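Local coordinates for protein cpftsy (Physcomitrella patens, PDB 4AK9) that probably acts as the GTP-dependent receptor for the chloroplast signal recognition particle, helping deliver proteins to the thylakoid membrane, at residues E28-V33 with E54-S59; E102-T107 with S289-F294; R210-Y215 with A255-Q260. All blocks are in the same frame, centred on the assembly; numbering follows the deposited sequence.

Interaction 1: E28-V33 with E54-S59; sequences ENLAVV and EVLLVS
Val-55 is the knob here: its side chain sits in a hole formed by Asn-29, Leu-30, Val-32 and Val-33. Its CG2 meets Val-32 CG2 at 3.6 Å. Its other methyl, CG1, placed anti to the backbone N by chi1 of 167°, reaches deeper into the hole, 3.9 Å from Val-33 CG2. Just beyond, Leu-30 and Leu-56 meet at about a right angle through their CD2 methyls, 4.0 Å apart. This apolar patch joins helices 24-30 and 32-37 to helix 45-58 and is knobs-into-holes packing within the helical N domain of an SRP-type GTPase. Val-33 also touches Leu-92 of helix 85-101, and Leu-30 touches Phe-317 near the C terminus.

At the polar edge Asn-29 extends its amide over the last turn of helix 45-58. Asn-29 ND2 donates to Val-55 O at 3.1 Å, the acceptor lying in the amide plane although ND2 is tilted 32° from the carbonyl plane. Asn-29 ND2 also donates to Ser-59 OG at 2.7 Å, while Asn-29 OD1 lies 3.5 Å from Val-58 CG1. Ser-59 has just left the helix, and its OG also has a weak hydrogen bond with Ala-276 O. Two acceptors on one NH2 group fix the rotation of the amide, so the contact combines apolar packing with a directional tie to the helix end.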
loop_
_atom_site.group_PDB
_atom_site.type_symbol
_atom_site.label_atom_id
_atom_site.label_comp_id
_atom_site.label_asym_id
_atom_site.label_seq_id
_atom_site.Cartn_x
_atom_site.Cartn_y
_atom_site.Cartn_z
ATOM N N GLU A 28 -6.321 4.321 -14.593
ATOM C CA GLU A 28 -7.578 3.584 -14.650
ATOM C C GLU A 28 -8.301 3.488 -13.307
ATOM O O GLU A 28 -9.530 3.572 -13.256
ATOM C CB GLU A 28 -7.356 2.183 -15.198
ATOM C CG GLU A 28 -8.590 1.304 -15.112
ATOM C CD GLU A 28 -8.581 0.194 -16.146
ATOM O OE1 GLU A 28 -7.470 -0.178 -16.604
ATOM O OE2 GLU A 28 -9.683 -0.296 -16.505
ATOM N N ASN A 29 -7.567 3.300 -12.213
ATOM C CA ASN A 29 -8.240 3.421 -10.919
ATOM C C ASN A 29 -8.715 4.837 -10.705
ATOM O O ASN A 29 -9.841 5.057 -10.259
ATOM C CB ASN A 29 -7.374 3.000 -9.738
ATOM C CG ASN A 29 -8.042 3.325 -8.392
ATOM O OD1 ASN A 29 -9.132 2.817 -8.077
ATOM N ND2 ASN A 29 -7.397 4.201 -7.614
ATOM N N LEU A 30 -7.861 5.806 -11.046
ATOM C CA LEU A 30 -8.211 7.197 -10.759
ATOM C C LEU A 30 -9.358 7.738 -11.626
ATOM O O LEU A 30 -9.930 8.784 -11.303
ATOM C CB LEU A 30 -7.000 8.082 -10.871
ATOM C CG LEU A 30 -5.917 7.814 -9.800
ATOM C CD1 LEU A 30 -4.710 8.691 -10.089
ATOM C CD2 LEU A 30 -6.460 8.086 -8.369
ATOM N N ALA A 31 -9.683 7.020 -12.695
ATOM C CA ALA A 31 -10.751 7.459 -13.615
ATOM C C ALA A 31 -12.130 7.504 -12.963
ATOM O O ALA A 31 -13.003 8.291 -13.364
ATOM C CB ALA A 31 -10.779 6.576 -14.862
ATOM N N VAL A 32 -12.342 6.686 -11.945
ATOM C CA VAL A 32 -13.635 6.704 -11.283
ATOM C C VAL A 32 -13.921 8.044 -10.590
ATOM O O VAL A 32 -15.075 8.322 -10.238
ATOM C CB VAL A 32 -13.788 5.545 -10.280
ATOM C CG1 VAL A 32 -13.385 4.228 -10.936
ATOM C CG2 VAL A 32 -12.967 5.809 -9.035
ATOM N N VAL A 33 -12.885 8.865 -10.395
ATOM C CA VAL A 33 -13.061 10.169 -9.740
ATOM C C VAL A 33 -14.083 11.044 -10.474
ATOM O O VAL A 33 -14.982 11.631 -9.850
ATOM C CB VAL A 33 -11.713 10.908 -9.553
ATOM C CG1 VAL A 33 -11.928 12.374 -9.186
ATOM C CG2 VAL A 33 -10.891 10.213 -8.454
ATOM N N GLU A 54 -10.885 7.498 -0.405
ATOM C CA GLU A 54 -10.671 6.050 -0.566
ATOM C C GLU A 54 -10.175 5.672 -1.967
ATOM O O GLU A 54 -9.355 4.792 -2.097
ATOM C CB GLU A 54 -11.919 5.238 -0.167
ATOM C CG GLU A 54 -12.288 5.427 1.314
ATOM C CD GLU A 54 -12.585 4.116 2.048
ATOM O OE1 GLU A 54 -13.693 3.547 1.855
ATOM O OE2 GLU A 54 -11.704 3.663 2.825
ATOM N N VAL A 55 -10.616 6.355 -3.016
ATOM C CA VAL A 55 -10.094 6.086 -4.338
ATOM C C VAL A 55 -8.591 6.409 -4.381
ATOM O O VAL A 55 -7.764 5.626 -4.918
ATOM C CB VAL A 55 -10.887 6.863 -5.405
ATOM C CG1 VAL A 55 -10.149 6.814 -6.712
ATOM C CG2 VAL A 55 -12.297 6.235 -5.536
ATOM N N LEU A 56 -8.204 7.520 -3.774
ATOM C CA LEU A 56 -6.785 7.859 -3.654
ATOM C C LEU A 56 -5.975 6.807 -2.890
ATOM O O LEU A 56 -4.849 6.488 -3.304
ATOM C CB LEU A 56 -6.582 9.216 -2.986
ATOM C CG LEU A 56 -7.245 10.422 -3.680
ATOM C CD1 LEU A 56 -6.833 11.705 -2.969
ATOM C CD2 LEU A 56 -6.874 10.461 -5.168
ATOM N N LEU A 57 -6.534 6.263 -1.824
ATOM C CA LEU A 57 -5.857 5.233 -1.028
ATOM C C LEU A 57 -5.617 3.974 -1.871
ATOM O O LEU A 57 -4.561 3.322 -1.741
ATOM C CB LEU A 57 -6.638 4.900 0.263
ATOM C CG LEU A 57 -6.755 5.998 1.339
ATOM C CD1 LEU A 57 -7.603 5.484 2.524
ATOM C CD2 LEU A 57 -5.406 6.477 1.869
ATOM N N VAL A 58 -6.544 3.654 -2.753
ATOM C CA VAL A 58 -6.381 2.516 -3.643
ATOM C C VAL A 58 -5.125 2.691 -4.513
ATOM O O VAL A 58 -4.381 1.736 -4.761
ATOM C CB VAL A 58 -7.657 2.270 -4.484
ATOM C CG1 VAL A 58 -7.422 1.137 -5.497
ATOM C CG2 VAL A 58 -8.859 1.965 -3.555
ATOM N N SER A 59 -4.859 3.911 -4.969
ATOM C CA SER A 59 -3.650 4.187 -5.733
ATOM C C SER A 59 -2.415 4.521 -4.877
ATOM O O SER A 59 -1.396 4.970 -5.396
ATOM C CB SER A 59 -3.884 5.277 -6.791
ATOM O OG SER A 59 -4.719 4.782 -7.837
#

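Interaction 2: E102-T107 with S289-F294; sequences ERVTTT and SIPVKF
This is a side-by-side packing of two nearly extended segments, bridged by water rather than by direct hydrogen bonds: the loop leaving helix 85-101 runs beside the approach to strand 292-296, their directions 14° apart. Pro-291 takes the middle. Its CD lies 4.0 Å from Val-104 CB, and its CB is 3.6 Å from Thr-105 O. Val-104 CG1 presses on the backbone before the proline, 3.5 Å from Ile-290 N. At one end Ser-289 CB sits over the centre of one face of the Arg-103 guanidinium, 3.7 Å above its plane, an approach made possible by the bend at chi2 (66°).

The contact thus joins the linker between the helical N domain and the GTPase domain to the sheet of the latter, where Pro-291 and Lys-293 pair with Phe-267 of the neighbouring strand. Water 2 bridges Thr-105 N and Ser-289 O. The extended Lys-293 chain passes Thr-107 O, with CG at 3.4 Å, and carries NZ to water 3, which also donates to Thr-106 O; that amine forms a salt bridge with Glu-238 and a hydrogen bond to Glu-108 O. Water 4 donates to both Thr-107 O and Lys-293 O, each at 2.7 Å.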
loop_
_atom_site.group_PDB
_atom_site.type_symbol
_atom_site.label_atom_id
_atom_site.label_comp_id
_atom_site.label_asym_id
_atom_site.label_seq_id
_atom_site.Cartn_x
_atom_site.Cartn_y
_atom_site.Cartn_z
ATOM N N GLU A 102 5.840 22.399 -3.507
ATOM C CA GLU A 102 5.979 23.520 -2.563
ATOM C C GLU A 102 7.162 23.410 -1.596
ATOM O O GLU A 102 7.676 24.442 -1.138
ATOM C CB GLU A 102 4.685 23.698 -1.764
ATOM C CG GLU A 102 4.458 22.562 -0.752
ATOM C CD GLU A 102 3.000 22.428 -0.322
ATOM O OE1 GLU A 102 2.213 23.382 -0.560
ATOM O OE2 GLU A 102 2.641 21.377 0.269
ATOM N N ARG A 103 7.606 22.191 -1.284
ATOM C CA ARG A 103 8.612 22.006 -0.247
ATOM C C ARG A 103 9.974 21.520 -0.784
ATOM O O ARG A 103 11.037 21.881 -0.241
ATOM C CB ARG A 103 8.058 21.053 0.841
ATOM C CG ARG A 103 9.125 20.479 1.805
ATOM C CD ARG A 103 9.795 21.566 2.725
ATOM N NE ARG A 103 10.685 20.928 3.696
ATOM C CZ ARG A 103 11.934 20.566 3.420
ATOM N NH1 ARG A 103 12.440 20.804 2.216
ATOM N NH2 ARG A 103 12.695 19.970 4.336
ATOM N N VAL A 104 9.979 20.735 -1.865
ATOM C CA VAL A 104 11.227 20.113 -2.297
ATOM C C VAL A 104 12.107 20.997 -3.143
ATOM O O VAL A 104 11.657 21.985 -3.754
ATOM C CB VAL A 104 10.984 18.774 -3.083
ATOM C CG1 VAL A 104 10.524 17.689 -2.108
ATOM C CG2 VAL A 104 9.951 19.008 -4.203
ATOM N N THR A 105 13.384 20.638 -3.173
ATOM C CA THR A 105 14.326 21.287 -4.062
ATOM C C THR A 105 14.103 20.805 -5.500
ATOM O O THR A 105 13.277 19.919 -5.752
ATOM C CB THR A 105 15.767 21.006 -3.618
ATOM O OG1 THR A 105 15.930 19.592 -3.420
ATOM C CG2 THR A 105 16.053 21.730 -2.312
ATOM N N THR A 106 14.830 21.399 -6.439
ATOM C CA THR A 106 14.657 21.079 -7.852
ATOM C C THR A 106 14.817 19.581 -8.202
ATOM O O THR A 106 15.604 18.842 -7.584
ATOM C CB THR A 106 15.648 21.882 -8.703
ATOM O OG1 THR A 106 15.465 21.552 -10.077
ATOM C CG2 THR A 106 17.088 21.564 -8.305
ATOM N N THR A 107 14.050 19.136 -9.188
ATOM C CA THR A 107 14.142 17.755 -9.658
ATOM C C THR A 107 15.404 17.533 -10.491
ATOM O O THR A 107 15.782 16.378 -10.782
ATOM C CB THR A 107 12.905 17.375 -10.514
ATOM O OG1 THR A 107 12.799 18.284 -11.632
ATOM C CG2 THR A 107 11.644 17.459 -9.687
ATOM N N SER A 289 10.044 14.852 2.004
ATOM C CA SER A 289 10.519 16.184 1.637
ATOM C C SER A 289 11.802 16.144 0.795
ATOM O O SER A 289 12.668 17.022 0.929
ATOM C CB SER A 289 10.730 17.043 2.914
ATOM O OG SER A 289 9.546 17.047 3.738
ATOM N N ILE A 290 11.916 15.135 -0.081
ATOM C CA ILE A 290 13.057 14.950 -0.987
ATOM C C ILE A 290 12.448 14.670 -2.358
ATOM O O ILE A 290 11.447 13.919 -2.447
ATOM C CB ILE A 290 13.876 13.723 -0.551
ATOM C CG1 ILE A 290 14.611 14.026 0.769
ATOM C CG2 ILE A 290 14.895 13.297 -1.635
ATOM C CD1 ILE A 290 15.091 12.761 1.430
ATOM N N PRO A 291 12.951 15.354 -3.413
ATOM C CA PRO A 291 12.265 15.221 -4.704
ATOM C C PRO A 291 12.453 13.846 -5.359
ATOM O O PRO A 291 13.454 13.135 -5.159
ATOM C CB PRO A 291 12.927 16.323 -5.559
ATOM C CG PRO A 291 14.330 16.442 -4.979
ATOM C CD PRO A 291 14.085 16.300 -3.480
ATOM N N VAL A 292 11.441 13.442 -6.111
ATOM C CA VAL A 292 11.600 12.347 -7.074
ATOM C C VAL A 292 12.254 12.991 -8.307
ATOM O O VAL A 292 11.763 14.016 -8.810
ATOM C CB VAL A 292 10.229 11.728 -7.443
ATOM C CG1 VAL A 292 10.380 10.828 -8.691
ATOM C CG2 VAL A 292 9.668 10.919 -6.260
ATOM N N LYS A 293 13.375 12.429 -8.773
ATOM C CA LYS A 293 14.122 13.038 -9.865
ATOM C C LYS A 293 13.925 12.323 -11.210
ATOM O O LYS A 293 13.975 12.973 -12.270
ATOM C CB LYS A 293 15.623 13.128 -9.509
ATOM C CG LYS A 293 15.891 14.092 -8.324
ATOM C CD LYS A 293 17.332 14.650 -8.283
ATOM C CE LYS A 293 17.324 15.874 -7.322
ATOM N NZ LYS A 293 18.598 16.642 -7.307
ATOM N N PHE A 294 13.707 11.009 -11.154
ATOM C CA PHE A 294 13.376 10.195 -12.347
ATOM C C PHE A 294 12.273 9.184 -12.030
ATOM O O PHE A 294 12.170 8.692 -10.880
ATOM C CB PHE A 294 14.614 9.428 -12.825
ATOM C CG PHE A 294 15.722 10.327 -13.301
ATOM C CD1 PHE A 294 16.671 10.818 -12.404
ATOM C CD2 PHE A 294 15.804 10.693 -14.629
ATOM C CE1 PHE A 294 17.695 11.663 -12.847
ATOM C CE2 PHE A 294 16.833 11.557 -15.084
ATOM C CZ PHE A 294 17.772 12.035 -14.174
HETATM O O HOH W 1 14.679 17.587 2.963
HETATM O O HOH W 2 14.122 18.861 -0.753
HETATM O O HOH W 3 17.642 18.966 -5.779
HETATM O O HOH W 4 15.563 15.021 -13.140
#

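Interaction 3: R210-Y215 with A255-Q260; sequences RLHTNY and AREFNQ
Phe-258 turns the edge of its ring to the backbone of Arg-210: CE1 lies 3.8 Å from Arg-210 O, and the oxygen is near the ring plane, where the weakly positive rim of the aromatic can meet a carbonyl. Phe-258 CZ is almost as near to Arg-210 O, at 3.9 Å, so the oxygen faces the CE1-CZ bond of the ring edge. Glu-257 provides the second approach. CG lies anti to its carbonyl carbon (chi1 -70°), and the chain beyond is extended, carrying the carboxylate from the helix toward the 210-215 loop. Water 5 makes the polar link, donating to Leu-211 O at 2.7 Å and, weakly, to Glu-257 OE2 at 3.3 Å. Glu-257 OE1 stays 4.5 Å from His-212 ND1, oblique to the ring; if the histidine is protonated, attraction across that distance would be expected.

The segments belong to the GTPase domain of the SRP family: 210-215 links strand 202-205 to helix 215-231, and 255-260 lies in helix 251-261. The Phe-258 ring touches Val-124, which lies within a sequence consistent with a Walker A P-loop, and it packs on Leu-241 of strand 238-244, so the helix side of the contact is backed by the central sheet.

On the loop side, Thr-213 touches Met-218, and the Asn-214 side chain caps the start of helix 215-231 through OD1 and Leu-217 N. Leu-211 CG lies 3.7 Å above one face of the His-212 ring, offset toward its rim. The second subunit also holds this loop: Arg-210 NE forms a salt bridge with Asp-50 of that subunit, and His-212 NE2 is hydrogen-bonded to its Glu-53.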
loop_
_atom_site.group_PDB
_atom_site.type_symbol
_atom_site.label_atom_id
_atom_site.label_comp_id
_atom_site.label_asym_id
_atom_site.label_seq_id
_atom_site.Cartn_x
_atom_site.Cartn_y
_atom_site.Cartn_z
ATOM N N ARG A 210 21.036 -3.795 0.942
ATOM C CA ARG A 210 20.077 -4.857 1.183
ATOM C C ARG A 210 18.733 -4.262 1.595
ATOM O O ARG A 210 18.633 -3.086 1.918
ATOM C CB ARG A 210 20.574 -5.772 2.306
ATOM C CG ARG A 210 21.923 -6.429 2.019
ATOM C CD ARG A 210 21.777 -7.761 1.267
ATOM N NE ARG A 210 20.870 -8.735 1.905
ATOM C CZ ARG A 210 20.916 -9.145 3.183
ATOM N NH1 ARG A 210 21.823 -8.669 4.038
ATOM N NH2 ARG A 210 20.032 -10.048 3.617
ATOM N N LEU A 211 17.719 -5.109 1.614
ATOM C CA LEU A 211 16.388 -4.682 2.035
ATOM C C LEU A 211 16.388 -4.226 3.470
ATOM O O LEU A 211 15.756 -3.227 3.818
ATOM C CB LEU A 211 15.429 -5.839 1.860
ATOM C CG LEU A 211 13.976 -5.495 2.170
ATOM C CD1 LEU A 211 13.531 -4.275 1.373
ATOM C CD2 LEU A 211 13.170 -6.738 1.808
ATOM N N HIS A 212 17.120 -4.941 4.317
ATOM C CA HIS A 212 17.291 -4.509 5.701
ATOM C C HIS A 212 18.763 -4.240 5.988
ATOM O O HIS A 212 19.593 -5.134 5.847
ATOM C CB HIS A 212 16.712 -5.555 6.638
ATOM C CG HIS A 212 15.268 -5.834 6.359
ATOM N ND1 HIS A 212 14.279 -4.928 6.656
ATOM C CD2 HIS A 212 14.660 -6.884 5.751
ATOM C CE1 HIS A 212 13.109 -5.418 6.268
ATOM N NE2 HIS A 212 13.313 -6.600 5.724
ATOM N N THR A 213 19.066 -2.998 6.368
ATOM C CA THR A 213 20.432 -2.598 6.701
ATOM C C THR A 213 20.870 -3.227 8.005
ATOM O O THR A 213 20.087 -3.340 8.954
ATOM C CB THR A 213 20.577 -1.044 6.788
ATOM O OG1 THR A 213 21.956 -0.682 6.987
ATOM C CG2 THR A 213 19.705 -0.439 7.915
ATOM N N ASN A 214 22.117 -3.671 8.044
ATOM C CA ASN A 214 22.733 -4.015 9.314
ATOM C C ASN A 214 23.883 -3.057 9.577
ATOM O O ASN A 214 24.230 -2.246 8.709
ATOM C CB ASN A 214 23.195 -5.482 9.348
ATOM C CG ASN A 214 24.136 -5.838 8.201
ATOM O OD1 ASN A 214 25.070 -5.096 7.877
ATOM N ND2 ASN A 214 23.895 -6.989 7.583
ATOM N N TYR A 215 24.456 -3.155 10.772
ATOM C CA TYR A 215 25.530 -2.280 11.192
ATOM C C TYR A 215 26.648 -2.271 10.161
ATOM O O TYR A 215 27.134 -1.204 9.778
ATOM C CB TYR A 215 26.056 -2.740 12.550
ATOM C CG TYR A 215 27.143 -1.865 13.124
ATOM C CD1 TYR A 215 26.824 -0.697 13.812
ATOM C CD2 TYR A 215 28.487 -2.207 12.986
ATOM C CE1 TYR A 215 27.806 0.107 14.347
ATOM C CE2 TYR A 215 29.486 -1.408 13.520
ATOM C CZ TYR A 215 29.135 -0.250 14.200
ATOM O OH TYR A 215 30.109 0.565 14.739
ATOM N N ALA A 255 13.032 3.679 2.366
ATOM C CA ALA A 255 13.481 5.044 2.071
ATOM C C ALA A 255 13.911 5.807 3.326
ATOM O O ALA A 255 14.915 6.547 3.333
ATOM C CB ALA A 255 12.430 5.813 1.330
ATOM N N ARG A 256 13.138 5.647 4.396
ATOM C CA ARG A 256 13.505 6.253 5.671
ATOM C C ARG A 256 14.824 5.687 6.188
ATOM O O ARG A 256 15.678 6.439 6.660
ATOM C CB ARG A 256 12.415 5.983 6.702
ATOM C CG ARG A 256 11.148 6.741 6.389
ATOM C CD ARG A 256 10.124 6.642 7.522
ATOM N NE ARG A 256 9.170 7.734 7.397
ATOM C CZ ARG A 256 7.934 7.608 6.927
ATOM N NH1 ARG A 256 7.466 6.410 6.569
ATOM N NH2 ARG A 256 7.161 8.684 6.845
ATOM N N GLU A 257 14.982 4.374 6.077
ATOM C CA GLU A 257 16.182 3.697 6.561
ATOM C C GLU A 257 17.412 4.165 5.807
ATOM O O GLU A 257 18.429 4.513 6.432
ATOM C CB GLU A 257 16.035 2.179 6.445
ATOM C CG GLU A 257 15.031 1.595 7.438
ATOM C CD GLU A 257 14.654 0.137 7.139
ATOM O OE1 GLU A 257 15.567 -0.652 6.775
ATOM O OE2 GLU A 257 13.450 -0.213 7.286
ATOM N N PHE A 258 17.341 4.192 4.476
ATOM C CA PHE A 258 18.504 4.651 3.709
ATOM C C PHE A 258 18.871 6.096 3.997
ATOM O O PHE A 258 20.048 6.456 4.061
ATOM C CB PHE A 258 18.328 4.409 2.186
ATOM C CG PHE A 258 18.795 3.061 1.735
ATOM C CD1 PHE A 258 17.985 1.934 1.894
ATOM C CD2 PHE A 258 20.068 2.894 1.205
ATOM C CE1 PHE A 258 18.416 0.674 1.504
ATOM C CE2 PHE A 258 20.505 1.627 0.813
ATOM C CZ PHE A 258 19.684 0.515 0.963
ATOM N N ASN A 259 17.878 6.957 4.194
ATOM C CA ASN A 259 18.189 8.359 4.409
ATOM C C ASN A 259 18.799 8.594 5.797
ATOM O O ASN A 259 19.444 9.600 6.042
ATOM C CB ASN A 259 16.938 9.225 4.214
ATOM C CG ASN A 259 17.216 10.722 4.343
ATOM O OD1 ASN A 259 18.038 11.312 3.616
ATOM N ND2 ASN A 259 16.471 11.364 5.249
ATOM N N GLN A 260 18.586 7.665 6.711
ATOM C CA GLN A 260 19.285 7.748 7.993
ATOM C C GLN A 260 20.759 7.366 7.839
ATOM O O GLN A 260 21.597 7.885 8.589
ATOM C CB GLN A 260 18.643 6.827 9.024
ATOM C CG GLN A 260 17.480 7.473 9.772
ATOM C CD GLN A 260 16.858 6.513 10.755
ATOM O OE1 GLN A 260 16.339 5.465 10.361
ATOM N NE2 GLN A 260 16.930 6.848 12.054
HETATM O O HOH W 5 13.511 -1.846 4.444
#

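From the N terminus, interaction 1 comes first, closing a short loop of 20 residues within the helical bundle before either of the others opens. Interaction 2 then spans 181 residues, joining the segment after the bundle to strand 292-296 of the GTPase sheet. Interaction 3 is nested inside that long loop and ties the loop before helix 215-231 to helix 251-261. Interactions 2 and 3 touch where Ile-290 CD1 packs 3.9 Å from Asn-259 OD1; their centres are about 20 Å apart. Interaction 1 touches neither, its centre about 31 Å from that of interaction 3, yet interactions 1 and 3 both meet the second subunit of the assembly.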